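Long-range contacts in NEQ263 (Nanoarchaeum equitans Kin4-M, PDB 5BN3), which forms, together with NeqA, the core complex of an unusual archaeal ATP synthase and probably binds ATP: residues B[75-80]-B[196-201]; B[156-161]-B[186-191]. All blocks are in the same frame, centred on the assembly; numbering follows the deposited sequence.

Overall arrangement
Contacts 1 and 2 have their centres about 10 Å apart and have no segment in common, but strand 185-190 of contact 2 leads directly into helix 196-215 of contact 1. Along the chain the order is 75-80, 156-161, 186-191, 196-201, so contact 1 brackets contact 2 in sequence. Strand 185-190 pairs in parallel with 156-162 on one edge and with the short strand 73-75 on the other; the latter runs into the turn of contact 1. The two sites also touch directly, Asn75 O packing 3.6 Å from Phe188 CD2. Contact 2 is therefore interior sheet pairing, whereas contact 1 packs the loop after strand 73-75 against the helix that follows strand 185-190, beside the N-terminal domain.

Contact 1: residues B[75-80]-B[196-201]; sequences NGFGEP and PIEKIY
Asn75 OD1 is gripped by two backbone amides of its own loop, Phe77 N at 3.0 Å and Glu79 N at 2.9 Å, while CB of Asn75 rests against Glu198 OE2 across the contact. The two donors come from opposite faces of the amide plane and lie well out of it. Its chi1 of 65° sets CG between the backbone N and the carbonyl carbon, folding the amide back over the turn. The ND2 end is held as well, giving a nearly straight bond to Glu79 OE1 (2.9 Å, 169°) that lies close to the amide plane. With an alanine here, Phe77 N and Glu79 N would probably lose their shared acceptor and the Glu79 carboxylate would be freer to turn.

Between the two segments, Gly76 N donates to Glu198 OE2 at 3.1 Å, on the anti side of the carboxylate. In Glu198, a chi1 of -179° lays CG over one face of the Phe77 ring in a CH-pi contact, 4.1 Å from the centroid, and the extended chain beyond it carries OE2 to Gly76 N. Ile197 CG2 and Tyr201 CD2 meet the edge of that ring, which also stacks on Phe44. At Gly76 the backbones themselves are close: a beta carbon there would fall 2.5 Å from Glu198 O, so with this backbone a side chain would probably clash. Tyr201 also packs on Ile30 of strand 28-35, placing the contact beside the N-terminal domain. The arrangement is an Asx turn, Asn75 OD1 to Phe77 N, superposed on a type I beta turn from Asn75 to Gly78, which follows strand 73-75 and packs against the start of helix 196-215.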
# COMPACT_ATOMS: atom_id res chain seq x y z
N ASN B 75 -15.40 37.07 -6.15
CA ASN B 75 -14.59 35.89 -6.47
C ASN B 75 -13.63 35.55 -5.33
O ASN B 75 -13.71 36.15 -4.25
CB ASN B 75 -13.85 36.03 -7.81
CG ASN B 75 -12.80 37.14 -7.80
OD1 ASN B 75 -12.47 37.70 -6.76
ND2 ASN B 75 -12.27 37.45 -8.98
N GLY B 76 -12.73 34.60 -5.56
CA GLY B 76 -11.81 34.17 -4.53
C GLY B 76 -10.80 35.22 -4.11
O GLY B 76 -10.19 35.12 -3.04
N PHE B 77 -10.62 36.25 -4.94
CA PHE B 77 -9.68 37.32 -4.63
C PHE B 77 -10.38 38.48 -3.92
O PHE B 77 -9.73 39.45 -3.52
CB PHE B 77 -9.00 37.82 -5.90
CG PHE B 77 -8.19 36.77 -6.61
CD1 PHE B 77 -7.01 36.29 -6.06
CD2 PHE B 77 -8.61 36.27 -7.84
CE1 PHE B 77 -6.27 35.33 -6.72
CE2 PHE B 77 -7.87 35.30 -8.50
CZ PHE B 77 -6.69 34.83 -7.94
N GLY B 78 -11.69 38.37 -3.75
CA GLY B 78 -12.46 39.42 -3.11
C GLY B 78 -12.91 40.50 -4.08
O GLY B 78 -13.41 41.55 -3.67
N GLU B 79 -12.73 40.24 -5.37
CA GLU B 79 -13.15 41.17 -6.41
C GLU B 79 -14.62 40.97 -6.72
O GLU B 79 -15.08 39.83 -6.84
CB GLU B 79 -12.31 40.98 -7.68
CG GLU B 79 -10.83 41.28 -7.49
CD GLU B 79 -9.97 40.63 -8.55
OE1 GLU B 79 -10.48 39.76 -9.29
OE2 GLU B 79 -8.77 40.97 -8.64
N PRO B 80 -15.37 42.07 -6.85
CA PRO B 80 -16.82 41.97 -7.03
C PRO B 80 -17.22 41.26 -8.32
O PRO B 80 -16.60 41.49 -9.37
CB PRO B 80 -17.28 43.43 -7.06
CG PRO B 80 -16.09 44.18 -7.55
CD PRO B 80 -14.90 43.46 -6.97
N PRO B 196 -5.41 27.57 -9.05
CA PRO B 196 -5.33 27.09 -7.67
C PRO B 196 -5.06 28.20 -6.67
O PRO B 196 -5.46 28.06 -5.51
CB PRO B 196 -4.14 26.10 -7.71
CG PRO B 196 -3.36 26.48 -8.92
CD PRO B 196 -4.37 26.98 -9.91
N ILE B 197 -4.42 29.29 -7.10
CA ILE B 197 -4.18 30.42 -6.20
C ILE B 197 -5.48 31.11 -5.79
O ILE B 197 -5.60 31.59 -4.66
CB ILE B 197 -3.17 31.44 -6.81
CG1 ILE B 197 -2.69 32.43 -5.75
CG2 ILE B 197 -3.78 32.18 -7.98
CD1 ILE B 197 -1.74 31.84 -4.74
N GLU B 198 -6.47 31.15 -6.68
CA GLU B 198 -7.76 31.74 -6.34
C GLU B 198 -8.51 30.86 -5.35
O GLU B 198 -9.20 31.35 -4.45
CB GLU B 198 -8.62 31.98 -7.58
CG GLU B 198 -9.97 32.62 -7.25
CD GLU B 198 -10.84 32.91 -8.46
OE1 GLU B 198 -10.34 32.81 -9.60
OE2 GLU B 198 -12.02 33.25 -8.25
N LYS B 199 -8.36 29.55 -5.51
CA LYS B 199 -9.03 28.59 -4.64
C LYS B 199 -8.54 28.68 -3.20
O LYS B 199 -9.34 28.67 -2.27
CB LYS B 199 -8.87 27.16 -5.17
CG LYS B 199 -9.68 26.86 -6.43
CD LYS B 199 -9.74 25.36 -6.71
CE LYS B 199 -10.51 25.05 -7.99
NZ LYS B 199 -9.69 25.25 -9.22
N ILE B 200 -7.23 28.76 -3.00
CA ILE B 200 -6.69 28.79 -1.64
C ILE B 200 -6.82 30.17 -0.99
O ILE B 200 -6.75 30.28 0.23
CB ILE B 200 -5.22 28.30 -1.55
CG1 ILE B 200 -4.28 29.26 -2.27
CG2 ILE B 200 -5.10 26.88 -2.10
CD1 ILE B 200 -2.85 29.17 -1.76
N TYR B 201 -7.02 31.20 -1.80
CA TYR B 201 -7.26 32.55 -1.28
C TYR B 201 -8.72 32.75 -0.86
O TYR B 201 -9.01 33.62 -0.04
CB TYR B 201 -6.85 33.61 -2.30
CG TYR B 201 -5.37 33.95 -2.28
CD1 TYR B 201 -4.47 33.17 -1.56
CD2 TYR B 201 -4.88 35.05 -2.96
CE1 TYR B 201 -3.13 33.48 -1.54
CE2 TYR B 201 -3.54 35.37 -2.94
CZ TYR B 201 -2.67 34.58 -2.23
OH TYR B 201 -1.33 34.89 -2.20

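Contact 2: residues B[156-161]-B[186-191]; sequences TIIFAA and AIFISK
Ala186 opens the ladder by donating its N to Ile157 O (3.0 Å) and accepting from Phe159 N on its own carbonyl, with Ile158 CG1 beside its methyl. Next, Ile187 sends CG2 to within 3.7 Å of Phe159 CD2, approaching the ring obliquely. Phe188 carries the centre: its N gives an almost linear bond to Phe159 O (2.8 Å, 178°), and its O takes Ala161 N at 2.7 Å. With chi1 of -61°, its CG stands beside the backbone N, and the ring presents its edge to Ile158 CG2, 4.0 Å from CE1. Ile189 lays CG1 against Ala161 CB. Ser190 N closes the series on Ala161 O (2.9 Å), while its hydroxyl is hydrogen-bonded to Thr202 OG1. Strand axes 4.8 Å apart and inclined by 5° confirm regular parallel pairing.

The strands belong to a beta-alpha-beta unit linked by helix 166-178. That helix packs on the face bearing Ile187 and Ile189, where Phe172 stacks on Phe159; helix 196-215 covers the opposite face, touching Ile158, Ala186 and Phe188, and strand 220-226 continues the sheet beyond 156-162.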
# COMPACT_ATOMS: atom_id res chain seq x y z
N THR B 156 -24.27 38.16 10.46
CA THR B 156 -23.77 38.18 9.10
C THR B 156 -23.31 36.77 8.72
O THR B 156 -22.59 36.12 9.48
CB THR B 156 -22.58 39.15 8.96
OG1 THR B 156 -22.98 40.47 9.33
CG2 THR B 156 -22.07 39.17 7.53
N ILE B 157 -23.75 36.30 7.56
CA ILE B 157 -23.29 35.01 7.05
C ILE B 157 -22.23 35.23 5.98
O ILE B 157 -22.44 35.98 5.03
CB ILE B 157 -24.44 34.19 6.45
CG1 ILE B 157 -25.48 33.87 7.53
CG2 ILE B 157 -23.93 32.90 5.83
CD1 ILE B 157 -26.70 33.14 7.00
N ILE B 158 -21.08 34.57 6.13
CA ILE B 158 -20.07 34.59 5.08
C ILE B 158 -19.92 33.20 4.49
O ILE B 158 -19.65 32.23 5.20
CB ILE B 158 -18.71 35.12 5.60
CG1 ILE B 158 -18.88 36.55 6.12
CG2 ILE B 158 -17.67 35.08 4.49
CD1 ILE B 158 -17.61 37.16 6.65
N PHE B 159 -20.12 33.10 3.18
CA PHE B 159 -20.07 31.82 2.48
C PHE B 159 -18.87 31.77 1.55
O PHE B 159 -18.75 32.59 0.63
CB PHE B 159 -21.37 31.62 1.69
CG PHE B 159 -21.37 30.39 0.82
CD1 PHE B 159 -21.00 29.15 1.34
CD2 PHE B 159 -21.78 30.46 -0.50
CE1 PHE B 159 -21.01 28.02 0.54
CE2 PHE B 159 -21.80 29.33 -1.30
CZ PHE B 159 -21.41 28.11 -0.78
N ALA B 160 -17.97 30.83 1.80
CA ALA B 160 -16.82 30.62 0.92
C ALA B 160 -17.02 29.36 0.09
O ALA B 160 -17.00 28.25 0.61
CB ALA B 160 -15.55 30.51 1.73
N ALA B 161 -17.21 29.55 -1.22
CA ALA B 161 -17.36 28.43 -2.14
C ALA B 161 -16.03 28.13 -2.82
O ALA B 161 -15.56 28.92 -3.65
CB ALA B 161 -18.43 28.73 -3.17
N ALA B 186 -22.12 37.85 2.74
CA ALA B 186 -21.05 38.11 1.80
C ALA B 186 -20.62 36.77 1.22
O ALA B 186 -20.31 35.84 1.97
CB ALA B 186 -19.88 38.79 2.49
N ILE B 187 -20.61 36.67 -0.10
CA ILE B 187 -20.33 35.39 -0.76
C ILE B 187 -19.07 35.45 -1.61
O ILE B 187 -18.90 36.34 -2.45
CB ILE B 187 -21.54 34.95 -1.61
CG1 ILE B 187 -22.77 34.77 -0.72
CG2 ILE B 187 -21.24 33.66 -2.35
CD1 ILE B 187 -24.05 34.46 -1.47
N PHE B 188 -18.17 34.50 -1.38
CA PHE B 188 -16.91 34.43 -2.11
C PHE B 188 -16.82 33.11 -2.87
O PHE B 188 -16.92 32.04 -2.29
CB PHE B 188 -15.72 34.59 -1.16
CG PHE B 188 -15.71 35.91 -0.44
CD1 PHE B 188 -16.38 36.07 0.77
CD2 PHE B 188 -15.04 37.00 -0.97
CE1 PHE B 188 -16.37 37.29 1.43
CE2 PHE B 188 -15.02 38.22 -0.32
CZ PHE B 188 -15.69 38.37 0.88
N ILE B 189 -16.64 33.21 -4.19
CA ILE B 189 -16.72 32.04 -5.06
C ILE B 189 -15.48 31.89 -5.95
O ILE B 189 -15.14 32.79 -6.70
CB ILE B 189 -17.96 32.12 -5.97
CG1 ILE B 189 -19.24 32.17 -5.13
CG2 ILE B 189 -18.01 30.93 -6.93
CD1 ILE B 189 -20.48 32.53 -5.91
N SER B 190 -14.82 30.74 -5.85
CA SER B 190 -13.82 30.36 -6.84
C SER B 190 -14.36 29.15 -7.61
O SER B 190 -14.72 28.14 -7.01
CB SER B 190 -12.47 30.03 -6.20
OG SER B 190 -12.61 29.06 -5.18
N LYS B 191 -14.42 29.27 -8.94
CA LYS B 191 -14.98 28.20 -9.77
C LYS B 191 -14.09 26.96 -9.80
O LYS B 191 -12.89 27.04 -9.52
CB LYS B 191 -15.24 28.71 -11.19
CG LYS B 191 -16.20 29.89 -11.25
CD LYS B 191 -16.43 30.37 -12.68
CE LYS B 191 -17.30 31.62 -12.71
NZ LYS B 191 -18.60 31.41 -12.03